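PDB 1G61: translation initiation factor 6 from Methanocaldococcus jannaschii, which binds to the 50S ribosomal subunit and prevents it from joining the 30S subunit to form the 70S initiation complex. Local coordinates for residues N66-L71 with I131-V137; A19-E23 with I201-K205; L112-K116 with A154-N158. All coordinates share one frame; numbering follows the deposited sequence.

Interaction 1 of 3, residues N66-L71 with I131-V137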
ATOM      1  N   ASN A  66      -0.514  -7.841  -3.264  1.00  7.11           N
ATOM      2  CA  ASN A  66      -0.349  -7.528  -4.696  1.00  6.43           C
ATOM      3  C   ASN A  66      -1.250  -8.519  -5.441  1.00  5.98           C
ATOM      4  O   ASN A  66      -2.165  -9.110  -4.833  1.00  8.17           O
ATOM      5  CB  ASN A  66       1.104  -7.512  -5.129  1.00  6.93           C
ATOM      6  CG  ASN A  66       1.774  -8.867  -5.202  1.00  7.13           C
ATOM      7  OD1 ASN A  66       1.153  -9.887  -4.826  1.00  6.72           O
ATOM      8  ND2 ASN A  66       3.024  -8.887  -5.702  1.00  6.54           N
ATOM      9  N   LYS A  67      -1.039  -8.689  -6.751  1.00  6.73           N
ATOM     10  CA  LYS A  67      -1.928  -9.616  -7.506  1.00  6.40           C
ATOM     11  C   LYS A  67      -1.772 -11.055  -7.031  1.00  7.00           C
ATOM     12  O   LYS A  67      -2.708 -11.861  -7.185  1.00  9.48           O
ATOM     13  CB  LYS A  67      -1.584  -9.578  -8.984  1.00  7.43           C
ATOM     14  CG  LYS A  67      -2.612 -10.285  -9.874  1.00 10.24           C
ATOM     15  CD  LYS A  67      -2.120 -10.366 -11.362  1.00 10.19           C
ATOM     16  CE  LYS A  67      -1.223 -11.573 -11.541  1.00 11.46           C
ATOM     17  NZ  LYS A  67      -0.618 -11.650 -12.914  1.00  9.12           N
ATOM     18  N   TYR A  68      -0.602 -11.391  -6.492  1.00  6.61           N
ATOM     19  CA  TYR A  68      -0.235 -12.780  -6.184  1.00  6.99           C
ATOM     20  C   TYR A  68      -0.402 -13.159  -4.720  1.00  6.97           C
ATOM     21  O   TYR A  68      -0.647 -14.351  -4.461  1.00  7.76           O
ATOM     22  CB  TYR A  68       1.229 -13.008  -6.572  1.00  6.90           C
ATOM     23  CG  TYR A  68       1.466 -12.875  -8.076  1.00  6.93           C
ATOM     24  CD1 TYR A  68       2.159 -11.783  -8.616  1.00  6.61           C
ATOM     25  CD2 TYR A  68       1.010 -13.845  -8.955  1.00  7.63           C
ATOM     26  CE1 TYR A  68       2.400 -11.640  -9.972  1.00  7.80           C
ATOM     27  CE2 TYR A  68       1.229 -13.712 -10.315  1.00  8.89           C
ATOM     28  CZ  TYR A  68       1.913 -12.617 -10.825  1.00  8.50           C
ATOM     29  OH  TYR A  68       2.109 -12.562 -12.187  1.00  8.61           O
ATOM     30  N   GLY A  69      -0.245 -12.201  -3.801  1.00  6.76           N
ATOM     31  CA  GLY A  69      -0.166 -12.597  -2.410  1.00  6.14           C
ATOM     32  C   GLY A  69      -0.754 -11.551  -1.496  1.00  6.14           C
ATOM     33  O   GLY A  69      -0.920 -10.364  -1.866  1.00  7.37           O
ATOM     34  N   LEU A  70      -1.058 -11.971  -0.282  1.00  6.88           N
ATOM     35  CA  LEU A  70      -1.543 -11.098   0.791  1.00  7.25           C
ATOM     36  C   LEU A  70      -0.767 -11.464   2.036  1.00  5.98           C
ATOM     37  O   LEU A  70      -0.831 -12.637   2.451  1.00  8.24           O
ATOM     38  CB  LEU A  70      -3.055 -11.306   1.015  1.00  9.25           C
ATOM     39  CG  LEU A  70      -3.646 -10.600   2.285  1.00 11.40           C
ATOM     40  CD1 LEU A  70      -3.539  -9.105   2.186  1.00 12.60           C
ATOM     41  CD2 LEU A  70      -5.064 -11.081   2.499  1.00 14.51           C
ATOM     42  N   LEU A  71      -0.084 -10.488   2.612  1.00  6.47           N
ATOM     43  CA  LEU A  71       0.730 -10.740   3.819  1.00  6.50           C
ATOM     44  C   LEU A  71      -0.004 -10.200   5.055  1.00  6.23           C
ATOM     45  O   LEU A  71      -0.455  -9.044   5.055  1.00  8.27           O
ATOM     46  CB  LEU A  71       2.083 -10.053   3.730  1.00  7.43           C
ATOM     47  CG  LEU A  71       2.886 -10.284   2.467  1.00  7.92           C
ATOM     48  CD1 LEU A  71       4.234  -9.554   2.554  1.00  8.47           C
ATOM     49  CD2 LEU A  71       3.119 -11.769   2.250  1.00 10.15           C
ATOM     50  N   ILE A 131       8.283 -13.749   1.948  1.00  7.87           N
ATOM     51  CA  ILE A 131       7.724 -12.594   1.240  1.00  7.45           C
ATOM     52  C   ILE A 131       7.853 -12.853  -0.240  1.00  7.95           C
ATOM     53  O   ILE A 131       6.902 -12.667  -1.010  1.00  9.21           O
ATOM     54  CB  ILE A 131       8.414 -11.320   1.697  1.00  7.13           C
ATOM     55  CG1 ILE A 131       8.057 -11.033   3.166  1.00  8.50           C
ATOM     56  CG2 ILE A 131       8.055 -10.113   0.856  1.00  8.72           C
ATOM     57  CD1 ILE A 131       8.966  -9.922   3.761  1.00  9.50           C
ATOM     58  N   GLU A 132       9.019 -13.330  -0.715  1.00  9.21           N
ATOM     59  CA  GLU A 132       9.154 -13.661  -2.137  1.00 10.84           C
ATOM     60  C   GLU A 132       8.166 -14.697  -2.612  1.00 10.25           C
ATOM     61  O   GLU A 132       7.591 -14.586  -3.701  1.00 11.13           O
ATOM     62  CB  GLU A 132      10.558 -14.286  -2.375  1.00 13.32           C
ATOM     63  CG  GLU A 132      11.701 -13.325  -2.360  1.00 16.11           C
ATOM     64  CD  GLU A 132      13.067 -13.971  -2.219  1.00 15.24           C
ATOM     65  OE1 GLU A 132      13.270 -15.142  -1.748  1.00 19.66           O
ATOM     66  OE2 GLU A 132      14.007 -13.263  -2.592  1.00 18.34           O
ATOM     67  N   ASP A 133       7.983 -15.744  -1.803  1.00 10.39           N
ATOM     68  CA  ASP A 133       7.101 -16.840  -2.232  1.00 10.78           C
ATOM     69  C   ASP A 133       5.652 -16.398  -2.286  1.00  9.66           C
ATOM     70  O   ASP A 133       4.921 -16.914  -3.171  1.00 12.10           O
ATOM     71  CB  ASP A 133       7.289 -18.042  -1.310  1.00 15.31           C
ATOM     72  CG  ASP A 133       8.643 -18.746  -1.541  1.00 19.40           C
ATOM     73  OD1 ASP A 133       9.382 -18.382  -2.491  1.00 26.20           O
ATOM     74  OD2 ASP A 133       8.943 -19.638  -0.747  1.00 28.88           O
ATOM     75  N   SER A 134       5.214 -15.495  -1.410  1.00  8.45           N
ATOM     76  CA  SER A 134       3.842 -15.058  -1.385  1.00  8.06           C
ATOM     77  C   SER A 134       3.589 -13.988  -2.451  1.00  6.71           C
ATOM     78  O   SER A 134       2.650 -14.096  -3.232  1.00  7.83           O
ATOM     79  CB  SER A 134       3.460 -14.500   0.003  1.00  8.29           C
ATOM     80  OG  SER A 134       2.193 -13.843  -0.111  1.00  9.81           O
ATOM     81  N   LEU A 135       4.438 -12.951  -2.460  1.00  7.13           N
ATOM     82  CA  LEU A 135       4.228 -11.852  -3.423  1.00  7.26           C
ATOM     83  C   LEU A 135       4.634 -12.259  -4.839  1.00  7.47           C
ATOM     84  O   LEU A 135       4.188 -11.619  -5.803  1.00  7.13           O
ATOM     85  CB  LEU A 135       4.991 -10.624  -2.984  1.00  6.52           C
ATOM     86  CG  LEU A 135       4.551 -10.020  -1.641  1.00  7.10           C
ATOM     87  CD1 LEU A 135       5.375  -8.757  -1.385  1.00  9.38           C
ATOM     88  CD2 LEU A 135       3.068  -9.710  -1.598  1.00 10.81           C
ATOM     89  N   ASN A 136       5.498 -13.289  -4.983  1.00  7.29           N
ATOM     90  CA  ASN A 136       5.863 -13.825  -6.281  1.00  7.20           C
ATOM     91  C   ASN A 136       6.512 -12.776  -7.150  1.00  7.49           C
ATOM     92  O   ASN A 136       6.267 -12.722  -8.369  1.00 10.04           O
ATOM     93  CB  ASN A 136       4.650 -14.462  -7.003  1.00  8.12           C
ATOM     94  CG  ASN A 136       5.040 -15.273  -8.224  1.00  9.12           C
ATOM     95  OD1 ASN A 136       4.311 -15.276  -9.241  1.00 14.02           O
ATOM     96  ND2 ASN A 136       6.128 -15.970  -8.099  1.00 13.00           N
ATOM     97  N   VAL A 137       7.378 -11.950  -6.571  1.00  6.98           N
ATOM     98  CA  VAL A 137       8.150 -10.949  -7.283  1.00  8.36           C
ATOM     99  C   VAL A 137       9.580 -10.902  -6.715  1.00  8.10           C
ATOM    100  O   VAL A 137       9.844 -11.430  -5.637  1.00  8.52           O
ATOM    101  CB  VAL A 137       7.553  -9.542  -7.185  1.00  8.64           C
ATOM    102  CG1 VAL A 137       6.171  -9.442  -7.844  1.00  9.38           C
ATOM    103  CG2 VAL A 137       7.455  -9.106  -5.721  1.00  9.60           C
TER
HETATM  104  O   HOH W   1       3.781 -14.799 -12.578  1.00 14.47           O
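L71 on strand 69-73 packs against L135 at the end of helix 128-135. The contact joins this strand to the helix within the five-part alpha-beta propeller (pentein fold) of IF6. The two leucines cross at about a right angle, with L71 CG 4.1 Å from L135 CD2. L71 has CG beside its backbone N (chi1 -50°), and both methyls reach the helix. CD1 meets I131 CG1. CD2 lies 3.3 Å from S134 OG, a hydroxyl that is hydrogen-bonded to N96 O.

L135 also presents its carbonyl. N66 ND2 donates to L135 O at 3.0 Å, nearly straight at 169°, and the acceptor lies in the amide plane of N66. N66 ND2 bonds N114 O as well. N66 OD1 takes the backbone N of both Y68 and G69, forming an Asx turn and Asx motif. Bonds at both ends thus fix the rotation of this buried amide.

Y68 completes the contact. Its CB sits 3.4 Å from L135 O. N136, where the chain leaves the helix with positive phi, places OD1 over the ring centre, 3.5 Å above the plane. One water lies 2.8 Å from Y68 OH and donates a weak bond to N136 OD1 at 3.4 Å.

Interaction 2 of 3, residues A19-E23 with I201-K205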
ATOM      1  N   ALA A  19      -5.761   1.703   4.970  1.00  6.53           N
ATOM      2  CA  ALA A  19      -6.211   0.954   3.814  1.00  6.89           C
ATOM      3  C   ALA A  19      -5.074   0.536   2.924  1.00  6.51           C
ATOM      4  O   ALA A  19      -4.013   1.125   2.975  1.00  7.26           O
ATOM      5  CB  ALA A  19      -7.119   1.856   2.956  1.00  9.39           C
ATOM      6  N   LEU A  20      -5.328  -0.498   2.120  1.00  6.89           N
ATOM      7  CA  LEU A  20      -4.360  -0.873   1.084  1.00  7.45           C
ATOM      8  C   LEU A  20      -5.167  -1.217  -0.172  1.00  7.35           C
ATOM      9  O   LEU A  20      -6.355  -1.627  -0.091  1.00  8.03           O
ATOM     10  CB  LEU A  20      -3.420  -1.982   1.464  1.00  9.06           C
ATOM     11  CG  LEU A  20      -3.997  -3.376   1.707  1.00 10.32           C
ATOM     12  CD1 LEU A  20      -4.195  -4.243   0.470  1.00 11.93           C
ATOM     13  CD2 LEU A  20      -2.998  -4.133   2.580  1.00 16.83           C
ATOM     14  N   THR A  21      -4.537  -1.178  -1.327  1.00  7.94           N
ATOM     15  CA  THR A  21      -5.156  -1.639  -2.564  1.00  7.43           C
ATOM     16  C   THR A  21      -4.167  -2.383  -3.467  1.00  6.60           C
ATOM     17  O   THR A  21      -2.947  -2.178  -3.407  1.00  9.17           O
ATOM     18  CB  THR A  21      -5.725  -0.417  -3.340  1.00  7.50           C
ATOM     19  OG1 THR A  21      -6.657  -0.886  -4.348  1.00  9.06           O
ATOM     20  CG2 THR A  21      -4.675   0.468  -3.985  1.00  9.32           C
ATOM     21  N   THR A  22      -4.751  -3.232  -4.301  1.00  6.64           N
ATOM     22  CA  THR A  22      -4.058  -3.818  -5.434  1.00  6.61           C
ATOM     23  C   THR A  22      -4.827  -3.360  -6.681  1.00  7.07           C
ATOM     24  O   THR A  22      -5.672  -2.448  -6.600  1.00  7.37           O
ATOM     25  CB  THR A  22      -3.975  -5.342  -5.335  1.00  6.95           C
ATOM     26  OG1 THR A  22      -5.263  -5.909  -5.566  1.00  7.84           O
ATOM     27  CG2 THR A  22      -3.491  -5.735  -3.953  1.00  7.59           C
ATOM     28  N   GLU A  23      -4.529  -3.979  -7.834  1.00  8.05           N
ATOM     29  CA  GLU A  23      -5.371  -3.761  -9.019  1.00  8.17           C
ATOM     30  C   GLU A  23      -6.756  -4.373  -8.816  1.00  9.04           C
ATOM     31  O   GLU A  23      -7.684  -3.914  -9.510  1.00 10.39           O
ATOM     32  CB  GLU A  23      -4.771  -4.357 -10.293  1.00  8.52           C
ATOM     33  CG  GLU A  23      -3.396  -3.790 -10.648  1.00  9.45           C
ATOM     34  CD  GLU A  23      -3.485  -2.339 -11.053  1.00 10.92           C
ATOM     35  OE1 GLU A  23      -4.416  -1.951 -11.801  1.00 13.08           O
ATOM     36  OE2 GLU A  23      -2.609  -1.545 -10.644  1.00 13.23           O
ATOM     37  N   ILE A 201      -3.487   5.786  -1.227  1.00  8.12           N
ATOM     38  CA  ILE A 201      -3.511   4.437  -1.818  1.00  7.63           C
ATOM     39  C   ILE A 201      -3.762   4.611  -3.314  1.00  7.08           C
ATOM     40  O   ILE A 201      -4.497   5.502  -3.765  1.00  8.76           O
ATOM     41  CB  ILE A 201      -4.547   3.515  -1.156  1.00  8.76           C
ATOM     42  CG1 ILE A 201      -5.978   4.045  -1.323  1.00  9.60           C
ATOM     43  CG2 ILE A 201      -4.219   3.280   0.316  1.00  9.25           C
ATOM     44  CD1 ILE A 201      -7.063   3.118  -0.815  1.00 13.63           C
ATOM     45  N   ALA A 202      -3.136   3.789  -4.117  1.00  7.58           N
ATOM     46  CA  ALA A 202      -3.238   3.926  -5.558  1.00  7.46           C
ATOM     47  C   ALA A 202      -2.990   2.587  -6.274  1.00  6.92           C
ATOM     48  O   ALA A 202      -2.285   1.716  -5.763  1.00  7.63           O
ATOM     49  CB  ALA A 202      -2.176   4.908  -6.056  1.00  8.84           C
ATOM     50  N   ASN A 203      -3.544   2.505  -7.458  1.00  7.65           N
ATOM     51  CA  ASN A 203      -3.193   1.436  -8.394  1.00  8.08           C
ATOM     52  C   ASN A 203      -3.039   2.084  -9.777  1.00  8.28           C
ATOM     53  O   ASN A 203      -2.951   3.307  -9.891  1.00  8.90           O
ATOM     54  CB  ASN A 203      -4.167   0.252  -8.332  1.00  7.61           C
ATOM     55  CG  ASN A 203      -5.567   0.633  -8.718  1.00  7.36           C
ATOM     56  OD1 ASN A 203      -5.776   1.641  -9.421  1.00  8.20           O
ATOM     57  ND2 ASN A 203      -6.585  -0.150  -8.307  1.00  8.03           N
ATOM     58  N   SER A 204      -2.959   1.259 -10.836  1.00  9.16           N
ATOM     59  CA  SER A 204      -2.726   1.820 -12.172  1.00  8.75           C
ATOM     60  C   SER A 204      -3.941   2.577 -12.692  1.00 10.44           C
ATOM     61  O   SER A 204      -3.807   3.260 -13.730  1.00 11.50           O
ATOM     62  CB  SER A 204      -2.339   0.702 -13.158  1.00  9.32           C
ATOM     63  OG  SER A 204      -3.500  -0.081 -13.441  1.00 12.87           O
ATOM     64  N   LYS A 205      -5.108   2.440 -12.038  1.00  9.79           N
ATOM     65  CA  LYS A 205      -6.352   2.991 -12.525  1.00 10.73           C
ATOM     66  C   LYS A 205      -6.747   4.275 -11.799  1.00 10.99           C
ATOM     67  O   LYS A 205      -7.472   5.070 -12.386  1.00 14.46           O
ATOM     68  CB  LYS A 205      -7.478   1.934 -12.416  1.00 12.19           C
ATOM     69  CG  LYS A 205      -7.214   0.765 -13.360  1.00 11.68           C
ATOM     70  CD  LYS A 205      -8.094  -0.423 -13.078  1.00 14.73           C
ATOM     71  CE  LYS A 205      -7.697  -1.052 -11.748  1.00 14.17           C
ATOM     72  NZ  LYS A 205      -8.545  -2.273 -11.519  1.00 23.55           N
TER
HETATM   73  O   HOH W   2      -1.621  -0.927  -6.201  1.00 25.36           O
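E23 grips S204 with both carboxylate oxygens. The contact lies at a seam of the alpha-beta propeller. It joins the edge strand 20-21 to strand 200-202. In the sheet of strand 200-202, strand 4-7 pairs with 207-210, consistent with the velcro closure of this fold; the present contact sets strand 20-21 beside that sheet.

E23 does not extend straight. Its chain is bent at chi2 (-68°), which brings the carboxylate to S204, in the middle of the 203-205 turn. There OE2 accepts from S204 N at 2.8 Å (160° at the hydrogen), using its syn lone pair. OE1 accepts from S204 OG at 2.7 Å, also on the syn side but well out of the carboxylate plane. The serine hydroxyl stays close to its own backbone N, so one carboxylate can reach both donors.

K205 bends at chi3 and brings NZ to E23 O, 2.7 Å away and in the carbonyl plane. NZ also bonds E45 O. It stays 4.2 Å from E23 OE1, beyond a salt bridge, although the opposite charges probably still attract.

N203 ND2 donates to T22 O at 3.0 Å, with the acceptor in its amide plane, and also bonds L44 O. N203 OD1 accepts from K205 N, an Asx turn, and from G206 N. Neither end of the amide can turn without losing a bond.

T21 meets the other segment through its methyl. With OG1 anti to the backbone N (chi1 -164°), CG2 is left 3.2 Å from A202 O; OG1 bonds T26 OG1. Further along the seam, I201 CG2 lies 3.4 Å from A19 O, and I201 CD1 touches A19 CB at 4.0 Å.

Interaction 3 of 3, residues L112-K116 with A154-N158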
ATOM      1  N   LEU A 112       7.047  -2.516   0.563  1.00  6.62           N
ATOM      2  CA  LEU A 112       6.520  -1.716  -0.535  1.00  6.35           C
ATOM      3  C   LEU A 112       6.509  -2.591  -1.785  1.00  6.06           C
ATOM      4  O   LEU A 112       7.596  -2.987  -2.202  1.00  8.19           O
ATOM      5  CB  LEU A 112       7.414  -0.503  -0.718  1.00  8.65           C
ATOM      6  CG  LEU A 112       7.114   0.488  -1.819  1.00  9.96           C
ATOM      7  CD1 LEU A 112       5.845   1.276  -1.497  1.00 11.75           C
ATOM      8  CD2 LEU A 112       8.300   1.446  -1.959  1.00 12.02           C
ATOM      9  N   THR A 113       5.361  -2.893  -2.369  1.00  6.39           N
ATOM     10  CA  THR A 113       5.303  -3.857  -3.467  1.00  5.86           C
ATOM     11  C   THR A 113       4.339  -3.429  -4.542  1.00  6.04           C
ATOM     12  O   THR A 113       3.275  -2.863  -4.258  1.00  6.97           O
ATOM     13  CB  THR A 113       4.933  -5.250  -2.936  1.00  5.98           C
ATOM     14  OG1 THR A 113       5.178  -6.243  -3.965  1.00  6.84           O
ATOM     15  CG2 THR A 113       3.467  -5.377  -2.472  1.00  7.88           C
ATOM     16  N   ASN A 114       4.699  -3.778  -5.788  1.00  6.64           N
ATOM     17  CA  ASN A 114       3.676  -3.803  -6.837  1.00  5.64           C
ATOM     18  C   ASN A 114       3.617  -5.246  -7.353  1.00  5.80           C
ATOM     19  O   ASN A 114       4.007  -6.188  -6.614  1.00  6.39           O
ATOM     20  CB  ASN A 114       3.884  -2.757  -7.920  1.00  6.27           C
ATOM     21  CG  ASN A 114       5.170  -2.922  -8.698  1.00  5.52           C
ATOM     22  OD1 ASN A 114       5.878  -3.930  -8.548  1.00  6.21           O
ATOM     23  ND2 ASN A 114       5.475  -1.934  -9.557  1.00  5.95           N
ATOM     24  N   ASP A 115       3.176  -5.493  -8.583  1.00  6.17           N
ATOM     25  CA  ASP A 115       3.088  -6.860  -9.109  1.00  6.44           C
ATOM     26  C   ASP A 115       4.374  -7.287  -9.806  1.00  6.94           C
ATOM     27  O   ASP A 115       4.349  -8.386 -10.387  1.00  7.80           O
ATOM     28  CB  ASP A 115       1.916  -6.958 -10.108  1.00  6.64           C
ATOM     29  CG  ASP A 115       0.591  -6.752  -9.401  1.00  7.26           C
ATOM     30  OD1 ASP A 115       0.509  -6.852  -8.165  1.00  9.87           O
ATOM     31  OD2 ASP A 115      -0.419  -6.427 -10.063  1.00  7.43           O
ATOM     32  N   LYS A 116       5.425  -6.471  -9.741  1.00  6.88           N
ATOM     33  CA  LYS A 116       6.683  -6.716 -10.429  1.00  7.29           C
ATOM     34  C   LYS A 116       7.887  -6.685  -9.505  1.00  7.85           C
ATOM     35  O   LYS A 116       8.922  -7.247  -9.910  1.00  9.08           O
ATOM     36  CB  LYS A 116       6.904  -5.699 -11.605  1.00  7.31           C
ATOM     37  CG  LYS A 116       5.807  -5.868 -12.667  1.00  8.30           C
ATOM     38  CD  LYS A 116       5.831  -4.805 -13.743  1.00  7.57           C
ATOM     39  CE  LYS A 116       5.199  -3.511 -13.273  1.00  8.21           C
ATOM     40  NZ  LYS A 116       5.238  -2.476 -14.357  1.00  7.42           N
ATOM     41  N   ALA A 154       6.736   5.693   0.666  1.00  6.93           N
ATOM     42  CA  ALA A 154       6.548   5.719  -0.779  1.00  6.80           C
ATOM     43  C   ALA A 154       5.217   5.060  -1.113  1.00  6.62           C
ATOM     44  O   ALA A 154       4.668   4.366  -0.271  1.00  7.36           O
ATOM     45  CB  ALA A 154       7.684   4.981  -1.501  1.00  8.15           C
ATOM     46  N   VAL A 155       4.748   5.347  -2.310  1.00  6.95           N
ATOM     47  CA  VAL A 155       3.579   4.748  -2.919  1.00  6.66           C
ATOM     48  C   VAL A 155       4.059   4.122  -4.217  1.00  6.81           C
ATOM     49  O   VAL A 155       4.799   4.760  -4.992  1.00  8.42           O
ATOM     50  CB  VAL A 155       2.503   5.807  -3.241  1.00  7.71           C
ATOM     51  CG1 VAL A 155       1.316   5.205  -4.001  1.00 11.23           C
ATOM     52  CG2 VAL A 155       2.025   6.492  -1.987  1.00 12.92           C
ATOM     53  N   VAL A 156       3.648   2.885  -4.480  1.00  6.70           N
ATOM     54  CA  VAL A 156       4.046   2.228  -5.715  1.00  7.03           C
ATOM     55  C   VAL A 156       2.849   1.501  -6.311  1.00  7.22           C
ATOM     56  O   VAL A 156       2.031   0.930  -5.584  1.00  8.23           O
ATOM     57  CB  VAL A 156       5.264   1.294  -5.557  1.00  7.03           C
ATOM     58  CG1 VAL A 156       4.958   0.039  -4.757  1.00  8.83           C
ATOM     59  CG2 VAL A 156       5.818   0.966  -6.948  1.00  8.93           C
ATOM     60  N   THR A 157       2.775   1.588  -7.641  1.00  6.73           N
ATOM     61  CA  THR A 157       1.755   0.876  -8.392  1.00  7.50           C
ATOM     62  C   THR A 157       2.470   0.193  -9.563  1.00  6.14           C
ATOM     63  O   THR A 157       3.714   0.337  -9.726  1.00  6.80           O
ATOM     64  CB  THR A 157       0.648   1.770  -8.942  1.00  7.59           C
ATOM     65  OG1 THR A 157       1.179   2.489 -10.084  1.00  7.91           O
ATOM     66  CG2 THR A 157       0.177   2.776  -7.883  1.00  7.75           C
ATOM     67  N   ASN A 158       1.787  -0.557 -10.382  1.00  6.76           N
ATOM     68  CA  ASN A 158       2.371  -1.127 -11.591  1.00  7.03           C
ATOM     69  C   ASN A 158       2.782  -0.065 -12.607  1.00  6.78           C
ATOM     70  O   ASN A 158       3.584  -0.381 -13.502  1.00  8.67           O
ATOM     71  CB  ASN A 158       1.392  -2.116 -12.240  1.00  7.72           C
ATOM     72  CG  ASN A 158       1.197  -3.341 -11.369  1.00  6.08           C
ATOM     73  OD1 ASN A 158       2.109  -3.739 -10.623  1.00  7.91           O
ATOM     74  ND2 ASN A 158       0.016  -3.937 -11.452  1.00  7.55           N
TER
HETATM   75  O   HOH W   3       1.755  -0.924  -2.826  1.00 13.75           O
HETATM   76  O   HOH W   4       0.783  -1.538  -5.917  1.00 50.00           O
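A154 begins the contact with its methyl against L112, CB lying 3.6 Å from L112 CD2. The other branch of that leucine, CD1, rests near A154 O. V155 points away from L112-K116, and its side chain packs on I200 and A202.

V156 turns back. Its CG1 sits 3.6 Å from L112 CD1. Chi1 of 70° sets CG1 on the side of L112 and T113 O and leaves CG2 near N114 ND2. Two waters lie by T113 O and V156 O. One is closer to T113 O and only weakly placed for V156 O; the other is closer to V156 O. Not all these bonds need form at once.

This is a meeting of edge strands in the pentein propeller. Strands 111-113 and 154-156 each form one border of a three-stranded sheet, and the end-to-end directions of the two segments are 20° apart.

T157 contributes its carbonyl. N114 ND2 donates to T157 O at 2.9 Å from above the carbonyl plane, and N114 ND2 also bonds F179 O. N114 OD1 accepts from K116 N, an Asx turn that helps fix the amide.

N158 uses both polar atoms of its amide on D115. OD1 accepts from D115 N at 2.9 Å, in the carbonyl plane. ND2 donates to D115 OD2, also at 2.9 Å and nearly straight (171°), meeting the carboxylate from above its plane. With an alanine here, D115 N and D115 OD2 would probably both be left without these partners. The other oxygen, D115 OD1, accepts from K67 N. K116 bends at chi3 and sets NZ 2.8 Å from N158 O, on a lone pair of that carbonyl.

In the fold
Interactions 2 and 3 repeat one pattern. In each, an Asn-x-Lys turn meets the residues just after another strand: the asparagine and the lysine each bond a backbone carbonyl there, and the middle residue pairs with a polar side chain. Their centres lie about 9 Å apart. They touch at A202 O and T157 CG2, 3.4 Å apart, and at E23 CG and N158 ND2. Interaction 1 is about 12 Å from interaction 3, centre to centre. The probable hydrogen bonds between them are K67 N to D115 OD1 (2.8 Å) and N66 ND2 to N114 O (3.0 Å). It lies about 15 Å from interaction 2, centre to centre, touching through N66 CA and T22 CG2.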